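Local coordinates for nuclear inclusion protein A (Tobacco vein mottling virus, PDB 3MMG), which acts as a 3C-type viral protease, probably a cysteine peptidase that cleaves the viral polyprotein at specific sites, at residues A[11-20]-A[112-123]; A[35-44]-A[180-191]. The protein carries 3 engineered substitutions. All coordinates share one frame; numbering follows the deposited sequence.

Interaction 1. Residues A[11-20]-A[112-123]; sequences FNPISACVCL and VSTNFQQKSVSS
Val112 forks between Phe11 and Ile14 at the apolar centre of this contact. It lies in the strand 109-116/121-133 hairpin of the second barrel in a two-barrel, chymotrypsin-like fold, and meets the short helix 12-15 that leads into the first. With CG1 anti to the backbone N (chi1 172°), Val112 sends CG1 to Ile14 CG2 at 4.0 Å and CG2 to Phe11 CD2 at 3.7 Å. Val156 of strand 154-157 also touches all three residues. Farther along, Val18 CB and CG1 lie against Thr114 CG2, a closeness to be read with caution because Thr114 has two conformers. Leu20 and Phe116 run past each other in opposite senses, Leu20 CG coming within 3.4 Å of Phe116 CE1. The carbonyl oxygen of Val18 meets the edge of that ring at CZ (3.7 Å). Strands 18-20 and 112-116 cross at 56°, axes 6.9 Å apart, packing through side chains without pairing. Toward the polar edge, Ser15 OG can donate to Ser113 O at 3.2 Å, from above the carbonyl plane; a second Ser15 conformer makes this bond provisional. Outermost, Ser123 OG donates to Asn12 OD1; the 2.5 Å separation is doubtfully short, and the donor is tilted 33° from the amide carbonyl plane.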
# COMPACT_ATOMS: atom_id res chain seq x y z
N PHE A 11 4.62 -13.79 9.31
CA PHE A 11 4.03 -12.64 8.63
C PHE A 11 2.50 -12.63 8.70
O PHE A 11 1.82 -11.80 8.06
CB PHE A 11 4.43 -12.62 7.14
CG PHE A 11 5.91 -12.52 6.93
CD1 PHE A 11 6.67 -13.66 6.74
CD2 PHE A 11 6.52 -11.27 6.91
CE1 PHE A 11 8.06 -13.54 6.53
CE2 PHE A 11 7.89 -11.14 6.70
CZ PHE A 11 8.65 -12.29 6.52
N ASN A 12 1.94 -13.57 9.45
CA ASN A 12 0.49 -13.71 9.45
C ASN A 12 -0.29 -12.53 9.99
O ASN A 12 -1.34 -12.19 9.43
CB ASN A 12 0.10 -15.01 10.15
CG ASN A 12 0.49 -16.20 9.33
OD1 ASN A 12 -0.12 -16.47 8.29
ND2 ASN A 12 1.54 -16.89 9.74
N PRO A 13 0.20 -11.88 11.06
CA PRO A 13 -0.52 -10.68 11.51
C PRO A 13 -0.64 -9.56 10.46
O PRO A 13 -1.65 -8.83 10.44
CB PRO A 13 0.32 -10.20 12.69
CG PRO A 13 0.95 -11.45 13.24
CD PRO A 13 1.30 -12.23 11.99
N ILE A 14 0.38 -9.42 9.62
CA ILE A 14 0.29 -8.48 8.49
C ILE A 14 -0.74 -8.90 7.47
O ILE A 14 -1.60 -8.10 7.08
CB ILE A 14 1.67 -8.25 7.83
CG1 ILE A 14 2.66 -7.71 8.87
CG2 ILE A 14 1.54 -7.32 6.61
CD1 ILE A 14 4.10 -7.96 8.52
N SER A 15 -0.65 -10.16 7.03
CA SER A 15 -1.61 -10.74 6.09
C SER A 15 -3.06 -10.58 6.55
O SER A 15 -3.95 -10.38 5.73
CB SER A 15 -1.27 -12.21 5.88
OG SER A 15 -2.21 -12.82 5.03
N ALA A 16 -3.28 -10.67 7.87
CA ALA A 16 -4.63 -10.56 8.44
C ALA A 16 -5.25 -9.16 8.23
O ALA A 16 -6.46 -9.01 8.30
CB ALA A 16 -4.62 -10.92 9.91
N CYS A 17 -4.39 -8.15 8.01
CA CYS A 17 -4.81 -6.77 7.79
C CYS A 17 -4.79 -6.34 6.33
O CYS A 17 -5.17 -5.22 6.00
CB CYS A 17 -3.92 -5.84 8.61
SG CYS A 17 -4.16 -6.12 10.39
N VAL A 18 -4.36 -7.23 5.44
CA VAL A 18 -4.34 -6.88 4.04
C VAL A 18 -5.74 -7.01 3.47
O VAL A 18 -6.46 -7.97 3.80
CB VAL A 18 -3.34 -7.76 3.26
CG1 VAL A 18 -3.49 -7.56 1.74
CG2 VAL A 18 -1.92 -7.43 3.71
N CYS A 19 -6.12 -6.03 2.64
CA CYS A 19 -7.45 -5.96 2.01
C CYS A 19 -7.33 -6.03 0.49
O CYS A 19 -6.28 -5.70 -0.08
CB CYS A 19 -8.12 -4.62 2.30
SG CYS A 19 -8.25 -4.10 4.01
N LEU A 20 -8.42 -6.42 -0.16
CA LEU A 20 -8.52 -6.22 -1.61
C LEU A 20 -9.34 -4.97 -1.86
O LEU A 20 -10.40 -4.79 -1.27
CB LEU A 20 -9.18 -7.40 -2.34
CG LEU A 20 -8.58 -8.80 -2.24
CD1 LEU A 20 -9.48 -9.80 -2.97
CD2 LEU A 20 -7.21 -8.84 -2.82
N VAL A 112 4.22 -9.15 1.24
CA VAL A 112 3.24 -9.98 1.93
C VAL A 112 1.86 -9.73 1.30
O VAL A 112 1.51 -8.58 1.01
CB VAL A 112 3.18 -9.64 3.41
CG1 VAL A 112 2.01 -10.39 4.06
CG2 VAL A 112 4.50 -10.02 4.09
N SER A 113 1.08 -10.79 1.13
CA SER A 113 -0.28 -10.61 0.62
C SER A 113 -1.19 -11.65 1.27
O SER A 113 -0.80 -12.35 2.23
CB SER A 113 -0.27 -10.70 -0.92
OG SER A 113 -1.54 -10.41 -1.49
N THR A 114 -2.40 -11.73 0.76
CA THR A 114 -3.39 -12.59 1.35
C THR A 114 -4.22 -13.18 0.23
O THR A 114 -4.42 -12.57 -0.83
CB THR A 114 -4.26 -11.82 2.39
OG1 THR A 114 -5.20 -12.70 3.03
CG2 THR A 114 -4.98 -10.63 1.74
N ASN A 115 -4.66 -14.41 0.47
CA ASN A 115 -5.60 -15.09 -0.39
C ASN A 115 -6.90 -15.19 0.40
O ASN A 115 -6.88 -15.40 1.62
CB ASN A 115 -5.08 -16.48 -0.71
CG ASN A 115 -5.94 -17.20 -1.70
OD1 ASN A 115 -6.27 -18.37 -1.51
ND2 ASN A 115 -6.32 -16.52 -2.77
N PHE A 116 -8.02 -15.02 -0.29
CA PHE A 116 -9.33 -15.09 0.38
C PHE A 116 -10.01 -16.40 -0.00
O PHE A 116 -10.12 -16.73 -1.20
CB PHE A 116 -10.16 -13.84 0.02
CG PHE A 116 -9.55 -12.56 0.54
CD1 PHE A 116 -8.48 -11.97 -0.14
CD2 PHE A 116 -9.95 -12.02 1.73
CE1 PHE A 116 -7.87 -10.83 0.34
CE2 PHE A 116 -9.33 -10.86 2.23
CZ PHE A 116 -8.29 -10.28 1.53
N GLN A 117 -10.43 -17.15 1.02
CA GLN A 117 -11.01 -18.49 0.84
C GLN A 117 -12.42 -18.50 1.44
O GLN A 117 -12.96 -17.42 1.81
CB GLN A 117 -10.12 -19.56 1.48
CG GLN A 117 -8.65 -19.41 1.05
CD GLN A 117 -7.66 -20.23 1.88
OE1 GLN A 117 -6.74 -20.83 1.32
NE2 GLN A 117 -7.83 -20.26 3.20
N GLN A 118 -13.05 -19.67 1.53
CA GLN A 118 -14.46 -19.66 1.94
C GLN A 118 -14.66 -19.21 3.38
O GLN A 118 -15.55 -18.38 3.66
CB GLN A 118 -15.11 -21.02 1.75
CG GLN A 118 -16.61 -20.97 1.93
CD GLN A 118 -17.27 -22.30 1.65
OE1 GLN A 118 -16.90 -23.01 0.71
NE2 GLN A 118 -18.28 -22.64 2.45
N LYS A 119 -13.87 -19.77 4.30
CA LYS A 119 -14.11 -19.55 5.73
C LYS A 119 -12.97 -18.80 6.41
O LYS A 119 -13.03 -18.53 7.62
CB LYS A 119 -14.30 -20.91 6.44
CG LYS A 119 -15.36 -21.80 5.80
CD LYS A 119 -15.65 -22.98 6.70
CE LYS A 119 -16.29 -24.11 5.92
NZ LYS A 119 -17.32 -24.83 6.74
N SER A 120 -11.95 -18.47 5.63
CA SER A 120 -10.67 -18.02 6.19
C SER A 120 -9.90 -17.29 5.11
O SER A 120 -10.32 -17.25 3.94
CB SER A 120 -9.82 -19.24 6.62
OG SER A 120 -9.55 -20.10 5.49
N VAL A 121 -8.78 -16.70 5.50
CA VAL A 121 -7.85 -16.18 4.47
C VAL A 121 -6.53 -16.89 4.72
O VAL A 121 -6.29 -17.42 5.81
CB VAL A 121 -7.60 -14.65 4.59
CG1 VAL A 121 -8.92 -13.89 4.47
CG2 VAL A 121 -6.87 -14.30 5.89
N SER A 122 -5.66 -16.91 3.72
CA SER A 122 -4.32 -17.47 3.94
C SER A 122 -3.28 -16.42 3.62
O SER A 122 -3.51 -15.55 2.78
CB SER A 122 -4.09 -18.72 3.10
OG SER A 122 -4.13 -18.40 1.73
N SER A 123 -2.13 -16.54 4.28
CA SER A 123 -1.01 -15.61 4.09
C SER A 123 -0.10 -16.03 2.95
O SER A 123 0.16 -17.23 2.75
CB SER A 123 -0.18 -15.51 5.38
OG SER A 123 0.32 -16.79 5.80

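Interaction 2. Residues A[35-44]-A[180-191]; sequences IGFGPYIIAN and VEFPEKFVATYL
Two torsions bring Phe37 and Leu191 together: Phe37 holds CG anti to its backbone N (chi1 -172°), while in Leu191 CG lies anti to the carbonyl carbon and beside N (chi1 -48°). Leu191 CD1 is thereby placed over a face of the Phe37 ring, 3.8 Å from its centroid and 29° off the normal, which meets the geometry of a CH-pi contact. Val187 CG1 approaches the far end of the same ring, 3.9 Å from CZ. Next along, Ile42 divides its branches between two phenylalanines and reaches both at the ring edge: CG2 lies 3.7 Å from Phe182 CE2, and CD1 lies 3.8 Å from Phe186 CE2. Those rings also engage each other, with Phe182 CD2 centred 3.5 Å above the Phe186 plane. On the other flank, the Tyr40 ring slides past Leu191, CE1 facing CB, while Pro39 CG sits over the ring. One water accepts from Tyr40 OH and donates to Leu191 O, bridging the phenol and the main-chain carbonyl. In the hairpin 35-37/40-43, closed by a type II' turn, the axis of strand 40-43 approaches that of helix segment 186-191 to 11.8 Å. Val84 of strand 83-86 touches Tyr40, Phe186 and Leu191, Phe100 meets Phe182 and Phe186 edge-to-face, and Ile163 and Ile166 of strand 163-171 back Phe182 and Ile35, joining the first barrel to the second.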
# COMPACT_ATOMS: atom_id res chain seq x y z
N ILE A 35 -3.99 -1.84 3.27
CA ILE A 35 -3.71 -2.27 4.64
C ILE A 35 -4.74 -1.65 5.60
O ILE A 35 -4.87 -0.44 5.65
CB ILE A 35 -2.30 -1.80 5.09
CG1 ILE A 35 -1.24 -2.29 4.10
CG2 ILE A 35 -1.98 -2.29 6.54
CD1 ILE A 35 0.16 -1.65 4.30
N GLY A 36 -5.47 -2.48 6.33
CA GLY A 36 -6.39 -1.96 7.36
C GLY A 36 -5.70 -1.69 8.68
O GLY A 36 -4.80 -2.43 9.10
N PHE A 37 -6.16 -0.64 9.37
CA PHE A 37 -5.62 -0.27 10.67
C PHE A 37 -6.71 0.55 11.37
O PHE A 37 -7.03 1.64 10.93
CB PHE A 37 -4.33 0.54 10.49
CG PHE A 37 -3.57 0.82 11.77
CD1 PHE A 37 -3.97 1.84 12.62
CD2 PHE A 37 -2.45 0.07 12.09
CE1 PHE A 37 -3.26 2.11 13.80
CE2 PHE A 37 -1.73 0.33 13.27
CZ PHE A 37 -2.14 1.34 14.12
N GLY A 38 -7.31 0.00 12.42
CA GLY A 38 -8.47 0.64 13.02
C GLY A 38 -9.54 0.88 11.96
O GLY A 38 -9.83 -0.00 11.18
N PRO A 39 -10.13 2.10 11.94
CA PRO A 39 -11.15 2.44 10.97
C PRO A 39 -10.58 2.93 9.63
O PRO A 39 -11.33 3.46 8.78
CB PRO A 39 -11.88 3.60 11.66
CG PRO A 39 -10.76 4.31 12.36
CD PRO A 39 -9.88 3.21 12.88
N TYR A 40 -9.27 2.77 9.45
CA TYR A 40 -8.57 3.32 8.30
C TYR A 40 -8.14 2.25 7.31
O TYR A 40 -7.79 1.13 7.71
CB TYR A 40 -7.31 4.10 8.74
CG TYR A 40 -7.59 5.09 9.84
CD1 TYR A 40 -7.08 4.89 11.13
CD2 TYR A 40 -8.36 6.22 9.59
CE1 TYR A 40 -7.37 5.81 12.17
CE2 TYR A 40 -8.65 7.14 10.61
CZ TYR A 40 -8.15 6.93 11.88
OH TYR A 40 -8.43 7.84 12.89
N ILE A 41 -8.16 2.63 6.04
CA ILE A 41 -7.56 1.84 4.96
C ILE A 41 -6.42 2.65 4.36
O ILE A 41 -6.61 3.80 3.97
CB ILE A 41 -8.60 1.56 3.82
CG1 ILE A 41 -9.87 0.91 4.38
CG2 ILE A 41 -7.99 0.68 2.71
CD1 ILE A 41 -9.65 -0.40 5.04
N ILE A 42 -5.24 2.03 4.31
CA ILE A 42 -4.05 2.68 3.77
C ILE A 42 -3.89 2.12 2.37
O ILE A 42 -3.91 0.89 2.17
CB ILE A 42 -2.82 2.32 4.62
CG1 ILE A 42 -2.92 2.89 6.06
CG2 ILE A 42 -1.53 2.74 3.91
CD1 ILE A 42 -2.16 2.05 7.09
N ALA A 43 -3.77 3.00 1.38
CA ALA A 43 -3.70 2.55 -0.00
C ALA A 43 -2.78 3.45 -0.81
O ALA A 43 -2.29 4.46 -0.31
CB ALA A 43 -5.11 2.54 -0.62
N ASN A 44 -2.54 3.09 -2.07
CA ASN A 44 -1.87 4.02 -2.99
C ASN A 44 -2.79 5.18 -3.35
O ASN A 44 -3.99 4.98 -3.54
CB ASN A 44 -1.50 3.32 -4.30
CG ASN A 44 -0.55 2.16 -4.10
OD1 ASN A 44 -0.98 1.03 -3.96
ND2 ASN A 44 0.76 2.45 -4.04
N VAL A 180 6.72 2.49 -2.42
CA VAL A 180 6.72 3.84 -1.82
C VAL A 180 6.84 3.65 -0.32
O VAL A 180 6.08 2.86 0.25
CB VAL A 180 5.45 4.69 -2.15
CG1 VAL A 180 4.15 3.86 -1.93
CG2 VAL A 180 5.43 6.02 -1.37
N GLU A 181 7.77 4.37 0.31
CA GLU A 181 8.04 4.20 1.74
C GLU A 181 7.05 4.96 2.59
O GLU A 181 6.59 6.03 2.20
CB GLU A 181 9.46 4.69 2.07
CG GLU A 181 9.67 6.17 1.77
CD GLU A 181 10.75 6.83 2.60
OE1 GLU A 181 11.91 6.39 2.54
OE2 GLU A 181 10.44 7.80 3.30
N PHE A 182 6.76 4.41 3.77
CA PHE A 182 6.09 5.18 4.82
C PHE A 182 7.04 6.22 5.37
O PHE A 182 8.25 6.00 5.40
CB PHE A 182 5.58 4.24 5.93
CG PHE A 182 4.38 3.47 5.48
CD1 PHE A 182 4.54 2.20 4.92
CD2 PHE A 182 3.13 4.07 5.45
CE1 PHE A 182 3.45 1.51 4.41
CE2 PHE A 182 2.02 3.38 4.93
CZ PHE A 182 2.19 2.10 4.40
N PRO A 183 6.49 7.37 5.78
CA PRO A 183 7.28 8.40 6.43
C PRO A 183 7.50 8.10 7.92
O PRO A 183 6.89 7.18 8.49
CB PRO A 183 6.39 9.63 6.29
CG PRO A 183 5.01 9.08 6.40
CD PRO A 183 5.08 7.79 5.60
N GLU A 184 8.39 8.87 8.54
CA GLU A 184 8.64 8.80 9.98
C GLU A 184 7.35 9.12 10.73
O GLU A 184 6.58 9.97 10.28
CB GLU A 184 9.70 9.83 10.36
CG GLU A 184 10.44 9.55 11.67
CD GLU A 184 11.45 10.65 12.03
OE1 GLU A 184 11.67 11.59 11.22
OE2 GLU A 184 12.01 10.60 13.15
N LYS A 185 7.14 8.44 11.86
CA LYS A 185 6.02 8.70 12.78
C LYS A 185 4.67 8.64 12.05
O LYS A 185 3.77 9.47 12.29
CB LYS A 185 6.22 10.05 13.48
CG LYS A 185 7.43 10.03 14.39
CD LYS A 185 7.69 11.36 15.03
CE LYS A 185 8.97 11.29 15.87
NZ LYS A 185 9.52 12.65 16.14
N PHE A 186 4.54 7.66 11.16
CA PHE A 186 3.37 7.57 10.31
C PHE A 186 2.06 7.42 11.10
O PHE A 186 1.11 8.17 10.85
CB PHE A 186 3.53 6.40 9.32
CG PHE A 186 2.30 6.13 8.51
CD1 PHE A 186 1.82 7.08 7.60
CD2 PHE A 186 1.60 4.92 8.65
CE1 PHE A 186 0.67 6.82 6.85
CE2 PHE A 186 0.46 4.67 7.90
CZ PHE A 186 -0.00 5.61 7.01
N VAL A 187 2.01 6.44 12.00
CA VAL A 187 0.79 6.18 12.82
C VAL A 187 0.38 7.43 13.63
O VAL A 187 -0.76 7.90 13.54
CB VAL A 187 0.98 4.94 13.71
CG1 VAL A 187 -0.23 4.72 14.64
CG2 VAL A 187 1.21 3.71 12.82
N ALA A 188 1.34 8.00 14.37
CA ALA A 188 1.11 9.19 15.18
C ALA A 188 0.60 10.37 14.35
O ALA A 188 -0.39 11.01 14.72
CB ALA A 188 2.37 9.57 15.95
N THR A 189 1.25 10.63 13.22
CA THR A 189 0.97 11.79 12.38
C THR A 189 -0.28 11.68 11.52
O THR A 189 -1.01 12.66 11.35
CB THR A 189 2.18 12.12 11.47
OG1 THR A 189 3.36 12.19 12.27
CG2 THR A 189 1.99 13.44 10.72
N TYR A 190 -0.52 10.50 10.95
CA TYR A 190 -1.59 10.34 9.97
C TYR A 190 -2.81 9.58 10.49
O TYR A 190 -3.94 9.84 10.08
CB TYR A 190 -1.05 9.71 8.68
CG TYR A 190 -0.14 10.64 7.91
CD1 TYR A 190 1.22 10.72 8.21
CD2 TYR A 190 -0.66 11.48 6.91
CE1 TYR A 190 2.06 11.60 7.52
CE2 TYR A 190 0.15 12.35 6.23
CZ TYR A 190 1.51 12.41 6.52
OH TYR A 190 2.30 13.30 5.82
N LEU A 191 -2.59 8.65 11.42
CA LEU A 191 -3.71 7.84 11.90
C LEU A 191 -4.27 8.36 13.23
O LEU A 191 -5.48 8.51 13.37
CB LEU A 191 -3.35 6.35 11.98
CG LEU A 191 -2.66 5.77 10.73
CD1 LEU A 191 -2.44 4.27 10.83
CD2 LEU A 191 -3.47 6.10 9.50
O HOH W 1 -7.57 10.40 12.62

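How the interactions relate
The segments alternate along the chain, 11-20, 35-44, 112-123 and 180-191, so each contact pairs a piece of the first sheet or its lead-in with a piece of the second half. The centres of interactions 1 and 2 lie about 18 Å apart, yet they share the N-terminal antiparallel sheet: strands 18-25 and 28-37 are neighbours in it, and Cys17 O to Gly36 N, 2.8 Å, is a probable hydrogen bond linking them. At the other end, both reach the six-stranded barrel, through strands 109-116 and 121-133 in one case and strand 177-181, which runs on toward helix 186-192, in the other. The two barrels are therefore tied at separate places, consistent with the chymotrypsin-like architecture of clan PA peptidases, whose active site lies between the barrels.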